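Local coordinates for protein alpha,alpha-trehalose-phosphate synthase (UDP-forming) (Burkholderia xenovorans, PDB 5HXA) that belongs to glycosyltransferase family 20 and has the GT-B architecture, in which two Rossmann-like domains face each other across a cleft, at residues Asp259-Arg264 against Arg299-Gln304; Lys252-Leu257 against Leu354-Arg359; Ile236-Ile241 against Pro443-Asn448; Ala91-Thr96 against Arg173-His178. All coordinates share one frame; numbering follows the deposited sequence.

Interaction 1 of 4, residues Asp259-Arg264 against Arg299-Gln304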
loop_
_atom_site.group_PDB
_atom_site.type_symbol
_atom_site.label_atom_id
_atom_site.label_comp_id
_atom_site.label_asym_id
_atom_site.label_seq_id
_atom_site.Cartn_x
_atom_site.Cartn_y
_atom_site.Cartn_z
ATOM N N ASP A 259 -35.393 7.809 23.060
ATOM C CA ASP A 259 -35.930 7.158 24.250
ATOM C C ASP A 259 -35.065 5.982 24.681
ATOM O O ASP A 259 -34.891 5.743 25.881
ATOM C CB ASP A 259 -37.370 6.702 24.010
ATOM C CG ASP A 259 -38.327 7.867 23.791
ATOM O OD1 ASP A 259 -37.924 9.042 23.984
ATOM O OD2 ASP A 259 -39.494 7.602 23.427
ATOM N N GLY A 260 -34.518 5.230 23.723
ATOM C CA GLY A 260 -33.669 4.113 24.087
ATOM C C GLY A 260 -32.319 4.521 24.640
ATOM O O GLY A 260 -31.706 3.745 25.381
ATOM N N MET A 261 -31.860 5.728 24.323
ATOM C CA MET A 261 -30.544 6.215 24.718
ATOM C C MET A 261 -30.568 7.065 25.979
ATOM O O MET A 261 -29.535 7.645 26.334
ATOM C CB MET A 261 -29.916 7.049 23.590
ATOM C CG MET A 261 -29.316 6.264 22.439
ATOM S SD MET A 261 -28.052 5.097 22.982
ATOM C CE MET A 261 -26.812 6.204 23.638
ATOM N N ARG A 262 -31.715 7.178 26.648
ATOM C CA ARG A 262 -31.866 8.169 27.708
ATOM C C ARG A 262 -30.850 7.929 28.815
ATOM O O ARG A 262 -30.675 6.802 29.283
ATOM C CB ARG A 262 -33.293 8.133 28.269
ATOM N N GLY A 263 -30.152 8.985 29.211
ATOM C CA GLY A 263 -29.124 8.846 30.220
ATOM C C GLY A 263 -27.781 8.380 29.706
ATOM O O GLY A 263 -26.873 8.131 30.512
ATOM N N ARG A 264 -27.621 8.238 28.394
ATOM C CA ARG A 264 -26.367 7.793 27.813
ATOM C C ARG A 264 -25.973 8.726 26.681
ATOM O O ARG A 264 -26.828 9.315 26.017
ATOM C CB ARG A 264 -26.457 6.349 27.281
ATOM C CG ARG A 264 -26.744 5.303 28.357
ATOM C CD ARG A 264 -26.400 3.902 27.854
ATOM N NE ARG A 264 -26.996 3.614 26.551
ATOM C CZ ARG A 264 -28.162 2.998 26.383
ATOM N NH1 ARG A 264 -28.859 2.593 27.437
ATOM N NH2 ARG A 264 -28.625 2.780 25.159
ATOM N N ARG A 299 -22.952 4.190 30.181
ATOM C CA ARG A 299 -23.192 5.618 30.008
ATOM C C ARG A 299 -22.928 6.084 28.588
ATOM O O ARG A 299 -23.099 7.272 28.287
ATOM C CB ARG A 299 -22.335 6.418 30.993
ATOM C CG ARG A 299 -22.677 6.060 32.437
ATOM C CD ARG A 299 -22.219 7.119 33.409
ATOM N NE ARG A 299 -22.924 6.984 34.679
ATOM C CZ ARG A 299 -22.511 6.225 35.688
ATOM N NH1 ARG A 299 -21.381 5.536 35.582
ATOM N NH2 ARG A 299 -23.224 6.161 36.805
ATOM N N VAL A 300 -22.538 5.174 27.706
ATOM C CA VAL A 300 -22.289 5.495 26.308
ATOM C C VAL A 300 -22.625 4.252 25.503
ATOM O O VAL A 300 -22.455 3.129 25.979
ATOM C CB VAL A 300 -20.825 5.933 26.068
ATOM C CG1 VAL A 300 -19.852 4.806 26.449
ATOM C CG2 VAL A 300 -20.615 6.353 24.601
ATOM N N SER A 301 -23.116 4.455 24.282
ATOM C CA SER A 301 -23.283 3.367 23.335
ATOM C C SER A 301 -22.732 3.772 21.981
ATOM O O SER A 301 -22.723 4.952 21.616
ATOM C CB SER A 301 -24.753 2.968 23.163
ATOM O OG SER A 301 -25.349 2.678 24.410
ATOM N N LEU A 302 -22.292 2.773 21.232
ATOM C CA LEU A 302 -21.878 2.949 19.850
ATOM C C LEU A 302 -22.963 2.384 18.947
ATOM O O LEU A 302 -23.261 1.187 19.007
ATOM C CB LEU A 302 -20.550 2.245 19.590
ATOM C CG LEU A 302 -20.114 2.155 18.132
ATOM C CD1 LEU A 302 -19.857 3.568 17.549
ATOM C CD2 LEU A 302 -18.869 1.276 18.040
ATOM N N VAL A 303 -23.544 3.229 18.101
ATOM C CA VAL A 303 -24.434 2.751 17.053
ATOM C C VAL A 303 -23.631 2.712 15.760
ATOM O O VAL A 303 -23.030 3.718 15.365
ATOM C CB VAL A 303 -25.686 3.632 16.915
ATOM C CG1 VAL A 303 -26.445 3.265 15.645
ATOM C CG2 VAL A 303 -26.601 3.440 18.130
ATOM N N GLN A 304 -23.584 1.544 15.125
ATOM C CA GLN A 304 -22.970 1.379 13.811
ATOM C C GLN A 304 -24.070 1.017 12.834
ATOM O O GLN A 304 -24.658 -0.065 12.931
ATOM C CB GLN A 304 -21.898 0.289 13.805
ATOM C CG GLN A 304 -21.397 -0.011 12.379
ATOM C CD GLN A 304 -20.507 1.121 11.860
ATOM O OE1 GLN A 304 -19.517 1.476 12.498
ATOM N NE2 GLN A 304 -20.876 1.708 10.723
HETATM O O HOH W 1 -24.011 9.916 30.223
#
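R299 meets R264 through its backbone. Its O lies 3.3 Å from R264 CA in a CA-H...O contact, and the start of the R264 side chain, CB and CG, runs alongside the same peptide group. A water sits between R299 O and G263 O, 3.4 Å from each, and its bonds to both are weak. At V300 the strand begins. The V300 side chain points away and touches I267, while its backbone N has R264 CD 4.1 Å off. S301 then turns its CB toward 259-264 and receives two residues. R264 NE lies 2.9 Å from S301 OG, but the N-H...O angle of 128° makes this a weak bond, with the hydroxyl oblique to the guanidinium. The bend of R264 at CG-CD (chi3 -50°) brings NE back over the strand. M261, folded by bends at chi2 and chi3, lays CE 3.9 Å from S301 CB. Both residues belong to the type II turn M261-R264, closed by R264 N on M261 O at 2.9 Å, with G263 at its third position. The turn takes the chain out of helix 252-260 into strand 265-270, one of whose parallel neighbours is strand 300-305; helix 279-292 between them makes a beta-alpha-beta crossover of the Rossmann-like type. R264 is modelled in two conformers, and S301 OG has another weak partner in W339 NE1. Hence the arginine-serine bond is probably intermittent, and the contact probably rests as much on M261 and the adjoining backbone as on it.

Interaction 2 of 4, residues Lys252-Leu257 against Leu354-Arg359. With EDO (1,2-ethanediol), chain C.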
loop_
_atom_site.group_PDB
_atom_site.type_symbol
_atom_site.label_atom_id
_atom_site.label_comp_id
_atom_site.label_asym_id
_atom_site.label_seq_id
_atom_site.Cartn_x
_atom_site.Cartn_y
_atom_site.Cartn_z
ATOM N N LYS A 252 -40.584 8.997 14.016
ATOM C CA LYS A 252 -40.610 7.880 14.961
ATOM C C LYS A 252 -39.247 7.228 15.183
ATOM O O LYS A 252 -38.904 6.969 16.349
ATOM C CB LYS A 252 -41.654 6.847 14.513
ATOM N N PRO A 253 -38.444 6.917 14.162
ATOM C CA PRO A 253 -37.131 6.318 14.456
ATOM C C PRO A 253 -36.238 7.214 15.297
ATOM O O PRO A 253 -35.436 6.698 16.089
ATOM C CB PRO A 253 -36.527 6.074 13.063
ATOM C CG PRO A 253 -37.703 6.062 12.137
ATOM C CD PRO A 253 -38.667 7.042 12.710
ATOM N N VAL A 254 -36.352 8.540 15.153
ATOM C CA VAL A 254 -35.538 9.443 15.964
ATOM C C VAL A 254 -36.009 9.418 17.412
ATOM O O VAL A 254 -35.192 9.348 18.342
ATOM C CB VAL A 254 -35.569 10.875 15.395
ATOM C CG1 VAL A 254 -34.613 11.763 16.173
ATOM C CG2 VAL A 254 -35.203 10.883 13.914
ATOM N N ARG A 255 -37.329 9.480 17.623
ATOM C CA ARG A 255 -37.877 9.392 18.973
ATOM C C ARG A 255 -37.540 8.050 19.614
ATOM O O ARG A 255 -37.288 7.980 20.823
ATOM C CB ARG A 255 -39.396 9.596 18.948
ATOM C CG ARG A 255 -39.854 10.924 18.362
ATOM C CD ARG A 255 -41.352 11.157 18.597
ATOM N NE ARG A 255 -42.198 10.119 18.006
ATOM C CZ ARG A 255 -42.766 10.205 16.805
ATOM N NH1 ARG A 255 -43.520 9.206 16.354
ATOM N NH2 ARG A 255 -42.582 11.283 16.052
ATOM N N SER A 256 -37.552 6.972 18.823
ATOM C CA SER A 256 -37.142 5.665 19.335
ATOM C C SER A 256 -35.693 5.696 19.798
ATOM O O SER A 256 -35.375 5.237 20.903
ATOM C CB SER A 256 -37.330 4.578 18.268
ATOM O OG SER A 256 -38.701 4.371 17.973
ATOM N N LEU A 257 -34.797 6.213 18.949
ATOM C CA LEU A 257 -33.392 6.330 19.326
ATOM C C LEU A 257 -33.244 7.112 20.624
ATOM O O LEU A 257 -32.605 6.645 21.575
ATOM C CB LEU A 257 -32.600 6.997 18.204
ATOM C CG LEU A 257 -31.110 7.252 18.451
ATOM C CD1 LEU A 257 -30.354 5.931 18.715
ATOM C CD2 LEU A 257 -30.501 8.002 17.273
ATOM N N LEU A 354 -31.573 10.197 8.323
ATOM C CA LEU A 354 -30.220 9.988 8.821
ATOM C C LEU A 354 -29.626 11.281 9.369
ATOM O O LEU A 354 -28.918 11.269 10.385
ATOM C CB LEU A 354 -29.347 9.413 7.699
ATOM C CG LEU A 354 -27.906 9.058 8.056
ATOM C CD1 LEU A 354 -27.895 7.968 9.108
ATOM C CD2 LEU A 354 -27.132 8.610 6.814
ATOM N N MET A 355 -29.882 12.411 8.704
ATOM C CA MET A 355 -29.349 13.668 9.222
ATOM C C MET A 355 -29.915 13.953 10.610
ATOM O O MET A 355 -29.195 14.401 11.513
ATOM C CB MET A 355 -29.664 14.815 8.257
ATOM C CG MET A 355 -29.203 14.582 6.814
ATOM S SD MET A 355 -27.418 14.273 6.711
ATOM C CE MET A 355 -27.361 12.638 5.981
ATOM N N ALA A 356 -31.207 13.678 10.794
ATOM C CA ALA A 356 -31.833 13.820 12.106
ATOM C C ALA A 356 -31.202 12.891 13.136
ATOM O O ALA A 356 -31.082 13.257 14.311
ATOM C CB ALA A 356 -33.337 13.555 11.988
ATOM N N LEU A 357 -30.795 11.685 12.722
ATOM C CA LEU A 357 -30.104 10.790 13.645
ATOM C C LEU A 357 -28.728 11.335 14.014
ATOM O O LEU A 357 -28.327 11.256 15.179
ATOM C CB LEU A 357 -29.984 9.379 13.046
ATOM C CG LEU A 357 -31.296 8.666 12.677
ATOM C CD1 LEU A 357 -30.995 7.302 12.054
ATOM C CD2 LEU A 357 -32.212 8.504 13.890
ATOM N N PHE A 358 -27.985 11.882 13.034
ATOM C CA PHE A 358 -26.723 12.563 13.347
ATOM C C PHE A 358 -26.936 13.658 14.391
ATOM O O PHE A 358 -26.143 13.808 15.330
ATOM C CB PHE A 358 -26.112 13.195 12.083
ATOM C CG PHE A 358 -25.530 12.214 11.088
ATOM C CD1 PHE A 358 -25.024 10.988 11.490
ATOM C CD2 PHE A 358 -25.467 12.551 9.730
ATOM C CE1 PHE A 358 -24.475 10.105 10.562
ATOM C CE2 PHE A 358 -24.930 11.663 8.788
ATOM C CZ PHE A 358 -24.429 10.439 9.212
ATOM N N ARG A 359 -27.999 14.446 14.227
ATOM C CA ARG A 359 -28.278 15.547 15.143
ATOM C C ARG A 359 -28.502 15.062 16.574
ATOM O O ARG A 359 -28.272 15.815 17.525
ATOM C CB ARG A 359 -29.502 16.315 14.639
ATOM C CG ARG A 359 -29.810 17.632 15.358
ATOM C CD ARG A 359 -30.858 18.374 14.541
ATOM N NE ARG A 359 -31.250 19.681 15.060
ATOM C CZ ARG A 359 -30.784 20.839 14.599
ATOM N NH1 ARG A 359 -29.871 20.868 13.622
ATOM N NH2 ARG A 359 -31.222 21.973 15.125
HETATM C C1 EDO C . -42.986 9.627 11.526
HETATM O O1 EDO C . -42.381 8.369 11.201
HETATM C C2 EDO C . -44.160 9.407 12.467
HETATM O O2 EDO C . -44.151 10.441 13.453
#
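A single methyl group, L357 CD2, takes part in three of the four side-chain and backbone touches between these two helices. The helices belong to one Rossmann-like domain of the GT-B fold and lie over the same parallel sheet: L257 rests on L266 of strand 265-270, and F358 on M268 and V270 of that strand. They run nearly in the same direction, crossing at -23° with 9.7 Å between the axes. L357 points its CB along the flank, yet with CG anti to the carbonyl carbon, and CD1 carrying the chain on (chi2 178°), CD2 is the branch turned into the gap. There it meets V254 CG2 and L257 CD2, each at 3.8 Å, residues one turn apart on helix 252-260, and it comes within 4.3 Å of P253 O. Both side chains meet the leucine obliquely. V254 CG2, itself anti to the carbonyl carbon, divides its surface between that methyl and A356 CB, also 3.8 Å away. The side-chain contacts are thus all apolar and mostly buried, while polar groups gather on the far flank of helix 252-260. A 1,2-ethanediol, probably from the crystallisation liquor, offers O2 to the edge of the R255 guanidinium, where NH1 and NH2 both donate to it; its O1 is a weak acceptor for K252 N. One face of that guanidinium has K252 CA above it, toward the rim. One turn later S256 OG donates to K252 O at 3.1 Å from above the carbonyl plane, beside the helical bond of S256 N at 2.8 Å to the same oxygen.

Interaction 3 of 4, residues Ile236-Ile241 against Pro443-Asn448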
loop_
_atom_site.group_PDB
_atom_site.type_symbol
_atom_site.label_atom_id
_atom_site.label_comp_id
_atom_site.label_asym_id
_atom_site.label_seq_id
_atom_site.Cartn_x
_atom_site.Cartn_y
_atom_site.Cartn_z
ATOM N N ILE A 236 -20.817 19.817 0.356
ATOM C CA ILE A 236 -22.218 19.591 0.671
ATOM C C ILE A 236 -22.927 20.940 0.649
ATOM O O ILE A 236 -22.321 21.967 0.365
ATOM C CB ILE A 236 -22.408 18.903 2.040
ATOM C CG1 ILE A 236 -21.897 19.805 3.167
ATOM C CG2 ILE A 236 -21.707 17.546 2.069
ATOM C CD1 ILE A 236 -22.305 19.324 4.559
ATOM N N TYR A 237 -24.227 20.924 0.956
ATOM C CA TYR A 237 -24.986 22.135 1.251
ATOM C C TYR A 237 -25.244 22.156 2.751
ATOM O O TYR A 237 -26.269 21.635 3.215
ATOM C CB TYR A 237 -26.300 22.176 0.467
ATOM C CG TYR A 237 -26.105 22.358 -1.027
ATOM C CD1 TYR A 237 -25.526 23.516 -1.533
ATOM C CD2 TYR A 237 -26.499 21.372 -1.928
ATOM C CE1 TYR A 237 -25.345 23.694 -2.901
ATOM C CE2 TYR A 237 -26.323 21.541 -3.303
ATOM C CZ TYR A 237 -25.744 22.703 -3.779
ATOM O OH TYR A 237 -25.564 22.877 -5.132
ATOM N N PRO A 238 -24.358 22.760 3.553
ATOM C CA PRO A 238 -24.436 22.554 5.015
ATOM C C PRO A 238 -25.696 23.122 5.646
ATOM O O PRO A 238 -26.227 22.534 6.595
ATOM C CB PRO A 238 -23.178 23.267 5.552
ATOM C CG PRO A 238 -22.429 23.785 4.356
ATOM C CD PRO A 238 -23.318 23.728 3.160
ATOM N N ASP A 239 -26.194 24.259 5.160
ATOM C CA ASP A 239 -27.392 24.818 5.774
ATOM C C ASP A 239 -28.652 24.060 5.361
ATOM O O ASP A 239 -29.613 23.988 6.140
ATOM C CB ASP A 239 -27.507 26.307 5.437
ATOM C CG ASP A 239 -26.369 27.129 6.044
ATOM O OD1 ASP A 239 -25.999 26.881 7.216
ATOM O OD2 ASP A 239 -25.842 28.014 5.348
ATOM N N ALA A 240 -28.668 23.475 4.163
ATOM C CA ALA A 240 -29.774 22.590 3.804
ATOM C C ALA A 240 -29.771 21.332 4.673
ATOM O O ALA A 240 -30.833 20.846 5.080
ATOM C CB ALA A 240 -29.688 22.219 2.322
ATOM N N ILE A 241 -28.586 20.789 4.963
ATOM C CA ILE A 241 -28.521 19.624 5.838
ATOM C C ILE A 241 -29.006 19.987 7.236
ATOM O O ILE A 241 -29.806 19.260 7.835
ATOM C CB ILE A 241 -27.101 19.038 5.845
ATOM C CG1 ILE A 241 -26.877 18.282 4.536
ATOM C CG2 ILE A 241 -26.889 18.126 7.055
ATOM C CD1 ILE A 241 -25.483 17.834 4.310
ATOM N N PRO A 443 -15.859 26.924 6.489
ATOM C CA PRO A 443 -15.317 26.499 5.190
ATOM C C PRO A 443 -16.263 25.597 4.415
ATOM O O PRO A 443 -16.218 25.604 3.178
ATOM C CB PRO A 443 -14.015 25.772 5.568
ATOM C CG PRO A 443 -14.256 25.295 6.944
ATOM C CD PRO A 443 -15.054 26.383 7.599
ATOM N N MET A 444 -17.132 24.837 5.091
ATOM C CA MET A 444 -18.114 24.045 4.350
ATOM C C MET A 444 -19.113 24.936 3.621
ATOM O O MET A 444 -19.581 24.577 2.533
ATOM C CB MET A 444 -18.856 23.082 5.279
ATOM C CG MET A 444 -18.003 21.912 5.768
ATOM S SD MET A 444 -19.011 20.526 6.330
ATOM C CE MET A 444 -19.714 21.161 7.848
ATOM N N ARG A 445 -19.462 26.083 4.208
ATOM C CA ARG A 445 -20.315 27.040 3.512
ATOM C C ARG A 445 -19.566 27.692 2.359
ATOM O O ARG A 445 -20.140 27.943 1.292
ATOM C CB ARG A 445 -20.815 28.116 4.478
ATOM C CG ARG A 445 -21.824 27.633 5.496
ATOM C CD ARG A 445 -22.398 28.798 6.293
ATOM N NE ARG A 445 -23.378 28.332 7.268
ATOM C CZ ARG A 445 -23.177 28.332 8.579
ATOM N NH1 ARG A 445 -22.036 28.797 9.078
ATOM N NH2 ARG A 445 -24.124 27.881 9.389
ATOM N N GLU A 446 -18.283 27.982 2.562
ATOM C CA GLU A 446 -17.518 28.684 1.538
ATOM C C GLU A 446 -17.175 27.756 0.380
ATOM O O GLU A 446 -17.217 28.160 -0.787
ATOM C CB GLU A 446 -16.261 29.280 2.170
ATOM C CG GLU A 446 -15.307 29.937 1.205
ATOM C CD GLU A 446 -14.235 30.726 1.926
ATOM O OE1 GLU A 446 -14.177 31.959 1.739
ATOM O OE2 GLU A 446 -13.467 30.113 2.700
ATOM N N ASN A 447 -16.870 26.499 0.671
ATOM C CA ASN A 447 -16.587 25.552 -0.400
ATOM C C ASN A 447 -17.713 24.534 -0.510
ATOM O O ASN A 447 -17.486 23.326 -0.421
ATOM C CB ASN A 447 -15.228 24.891 -0.162
ATOM C CG ASN A 447 -14.128 25.929 0.009
ATOM O OD1 ASN A 447 -13.590 26.116 1.105
ATOM N ND2 ASN A 447 -13.836 26.657 -1.065
ATOM N N ASN A 448 -18.932 25.024 -0.724
ATOM C CA ASN A 448 -20.097 24.160 -0.772
ATOM C C ASN A 448 -20.177 23.461 -2.130
ATOM O O ASN A 448 -19.382 23.712 -3.043
ATOM C CB ASN A 448 -21.367 24.962 -0.469
ATOM C CG ASN A 448 -21.672 26.021 -1.529
ATOM O OD1 ASN A 448 -21.928 25.702 -2.686
ATOM N ND2 ASN A 448 -21.669 27.284 -1.123
HETATM O O HOH W 2 -19.176 21.753 1.872
#
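P238 and M444 form the close-packed side of this contact: P238 CG presses against the helix end, 3.5 Å from M444 O and 3.8 Å from M444 CB. Behind the proline, I236 CD1 comes obliquely to within 3.9 Å of M444 SD, and the backbone of I236 abuts N448, whose CB lies 3.3 Å from I236 O. A water enters this side as well, accepting from I236 N at 3.0 Å and able to donate to M444 O and N447 O. Y237 is the N-cap of helix 238-247, which the chain enters after strand 225-231 of the mixed sheet, and N448, following helix 430-446, is the N-cap of helix 449-461; this is consistent with a crossing between the two domains of the GT-B fold. The N448 amide serves two helices, ND2 donating to R445 O at the end of one while OD1 makes weak bonds to S450 N and V451 N at the start of the next. Y237 runs its ring past this amide, its OH bonded to S450 OG. The outer side is different in kind. D239 and R445 are exposed and meet through a salt bridge: the extended arginine comes side-on, with NE and NH2 each 3.0 Å from D239 OD1, on its syn lone pair. Carboxylate and guanidinium are nearly coplanar, 27° apart, and a weaker bond of 3.1 Å runs from NE to OD2.

Interaction 4 of 4, residues Ala91-Thr96 against Arg173-His178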
loop_
_atom_site.group_PDB
_atom_site.type_symbol
_atom_site.label_atom_id
_atom_site.label_comp_id
_atom_site.label_asym_id
_atom_site.label_seq_id
_atom_site.Cartn_x
_atom_site.Cartn_y
_atom_site.Cartn_z
ATOM N N ALA A 91 -13.226 -5.268 -8.659
ATOM C CA ALA A 91 -12.303 -6.247 -8.102
ATOM C C ALA A 91 -10.839 -5.919 -8.371
ATOM O O ALA A 91 -9.965 -6.556 -7.778
ATOM C CB ALA A 91 -12.627 -7.651 -8.636
ATOM N N THR A 92 -10.546 -4.948 -9.244
ATOM C CA THR A 92 -9.165 -4.531 -9.486
ATOM C C THR A 92 -8.944 -3.081 -9.089
ATOM O O THR A 92 -8.135 -2.813 -8.196
ATOM C CB THR A 92 -8.771 -4.740 -10.954
ATOM O OG1 THR A 92 -9.023 -6.099 -11.331
ATOM C CG2 THR A 92 -7.273 -4.423 -11.167
ATOM N N LEU A 93 -9.655 -2.136 -9.709
ATOM C CA LEU A 93 -9.379 -0.723 -9.457
ATOM C C LEU A 93 -9.759 -0.322 -8.036
ATOM O O LEU A 93 -8.965 0.311 -7.328
ATOM C CB LEU A 93 -10.115 0.157 -10.478
ATOM C CG LEU A 93 -9.688 0.018 -11.945
ATOM C CD1 LEU A 93 -10.504 0.953 -12.849
ATOM C CD2 LEU A 93 -8.190 0.266 -12.114
ATOM N N TRP A 94 -10.977 -0.671 -7.602
ATOM C CA TRP A 94 -11.438 -0.229 -6.286
ATOM C C TRP A 94 -10.492 -0.643 -5.162
ATOM O O TRP A 94 -10.055 0.241 -4.403
ATOM C CB TRP A 94 -12.867 -0.724 -6.021
ATOM C CG TRP A 94 -13.306 -0.382 -4.609
ATOM C CD1 TRP A 94 -13.049 -1.096 -3.454
ATOM C CD2 TRP A 94 -14.042 0.769 -4.210
ATOM N NE1 TRP A 94 -13.595 -0.447 -2.369
ATOM C CE2 TRP A 94 -14.215 0.696 -2.806
ATOM C CE3 TRP A 94 -14.586 1.855 -4.902
ATOM C CZ2 TRP A 94 -14.904 1.667 -2.089
ATOM C CZ3 TRP A 94 -15.276 2.823 -4.185
ATOM C CH2 TRP A 94 -15.430 2.720 -2.793
ATOM N N PRO A 95 -10.130 -1.923 -4.985
ATOM C CA PRO A 95 -9.222 -2.245 -3.867
ATOM C C PRO A 95 -7.851 -1.598 -3.994
ATOM O O PRO A 95 -7.315 -1.098 -2.997
ATOM C CB PRO A 95 -9.143 -3.782 -3.900
ATOM C CG PRO A 95 -9.574 -4.170 -5.270
ATOM C CD PRO A 95 -10.590 -3.141 -5.683
ATOM N N THR A 96 -7.265 -1.575 -5.195
ATOM C CA THR A 96 -5.940 -0.973 -5.351
ATOM C C THR A 96 -5.958 0.535 -5.097
ATOM O O THR A 96 -5.061 1.071 -4.428
ATOM C CB THR A 96 -5.395 -1.266 -6.751
ATOM O OG1 THR A 96 -5.336 -2.680 -6.939
ATOM C CG2 THR A 96 -3.977 -0.704 -6.902
ATOM N N ARG A 173 1.320 1.002 -9.903
ATOM C CA ARG A 173 1.991 0.135 -10.866
ATOM C C ARG A 173 1.743 -1.345 -10.604
ATOM O O ARG A 173 2.115 -2.171 -11.449
ATOM C CB ARG A 173 3.498 0.431 -10.899
ATOM C CG ARG A 173 4.301 0.070 -9.641
ATOM C CD ARG A 173 5.706 0.718 -9.707
ATOM N NE ARG A 173 6.623 0.237 -8.673
ATOM C CZ ARG A 173 7.550 -0.697 -8.871
ATOM N NH1 ARG A 173 7.688 -1.256 -10.068
ATOM N NH2 ARG A 173 8.336 -1.081 -7.875
ATOM N N THR A 174 1.104 -1.704 -9.487
ATOM C CA THR A 174 0.724 -3.100 -9.288
ATOM C C THR A 174 -0.446 -3.502 -10.186
ATOM O O THR A 174 -0.644 -4.698 -10.424
ATOM C CB THR A 174 0.385 -3.387 -7.814
ATOM O OG1 THR A 174 -0.779 -2.650 -7.411
ATOM C CG2 THR A 174 1.568 -3.024 -6.902
ATOM N N ILE A 175 -1.212 -2.541 -10.697
ATOM C CA ILE A 175 -2.266 -2.828 -11.679
ATOM C C ILE A 175 -1.596 -3.077 -13.030
ATOM O O ILE A 175 -0.952 -2.166 -13.568
ATOM C CB ILE A 175 -3.269 -1.668 -11.776
ATOM C CG1 ILE A 175 -3.989 -1.450 -10.440
ATOM C CG2 ILE A 175 -4.260 -1.896 -12.923
ATOM C CD1 ILE A 175 -4.642 -0.059 -10.355
ATOM N N PRO A 176 -1.703 -4.265 -13.618
ATOM C CA PRO A 176 -0.831 -4.606 -14.756
ATOM C C PRO A 176 -0.976 -3.644 -15.929
ATOM O O PRO A 176 0.045 -3.187 -16.457
ATOM C CB PRO A 176 -1.251 -6.046 -15.105
ATOM C CG PRO A 176 -1.632 -6.609 -13.754
ATOM C CD PRO A 176 -2.390 -5.461 -13.089
ATOM N N PRO A 177 -2.204 -3.263 -16.367
ATOM C CA PRO A 177 -2.281 -2.281 -17.471
ATOM C C PRO A 177 -2.251 -0.811 -17.049
ATOM O O PRO A 177 -2.794 0.038 -17.767
ATOM C CB PRO A 177 -3.620 -2.616 -18.138
ATOM C CG PRO A 177 -4.475 -3.066 -16.979
ATOM C CD PRO A 177 -3.533 -3.848 -16.081
ATOM N N HIS A 178 -1.609 -0.486 -15.921
ATOM C CA HIS A 178 -1.671 0.885 -15.410
ATOM C C HIS A 178 -1.141 1.902 -16.416
ATOM O O HIS A 178 -1.657 3.023 -16.492
ATOM C CB HIS A 178 -0.902 1.004 -14.090
ATOM C CG HIS A 178 0.570 0.770 -14.225
ATOM N ND1 HIS A 178 1.126 -0.492 -14.215
ATOM C CD2 HIS A 178 1.602 1.636 -14.366
ATOM C CE1 HIS A 178 2.438 -0.394 -14.356
ATOM N NE2 HIS A 178 2.750 0.887 -14.452
HETATM O O HOH W 3 -3.211 -4.041 -7.930
#
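I175 O is gripped twice by H178, through its backbone N at 3.0 Å and through its ring ND1 at 2.7 Å. The second donor lies nearly along the C=O axis and in the imidazole plane, and R173 CA covers the centre of one face of that ring. The type I turn from I175 to H178 is thereby held as it runs into helix 178-185, and the I175 side chain is presented to helix 78-97. Its CG1, anti to the carbonyl carbon (chi1 -62°), leads CD1 against T96 CG2 at 3.6 Å; L93 CD2 meets the same CD1 at about a right angle, 4.0 Å away. On the other branch, CG2 is 4.3 Å from T92 CG2. Alongside this apolar patch a water joins the two threonines, 2.7 Å from T96 OG1 and donating to T174 OG1 at 2.8 Å, while T174 OG1 bonds to V171 O. The helix is irregular here, with a pi-type turn at 91-93 and a kink where P95 lacks an N-H. The contact joins this helix of the mixed-sheet domain to the loop after helix 169-172, against which F413 of the second subunit packs on T174. With I175 as the main apolar piece, the direct contact across is largely apolar and the water makes the polar link; I175 O is held by H178, and T174 OG1 by V171 O and the water.

How the interactions relate
Followed from the N terminus, the chain first closes a loop at interaction 4, which ties helix 78-97 to the turn before helix 178-185 within the domain of the mixed sheet. The other three come later and sit one within another without crossing: interaction 3 spans 236 to 448, interaction 2 lies between its ends, and interaction 1 lies within interaction 2. Interaction 3 joins the start of helix 238-247 to the end of helix 430-446, whereas interaction 2 ties helix 252-260 to helix 351-359 and interaction 1 ties the turn leaving helix 252-260 to strand 300-305. Interactions 2 and 3 touch through M355 SD and I241 CG2, 3.9 Å apart; interaction 4 is about 34 Å from interaction 3, centre to centre.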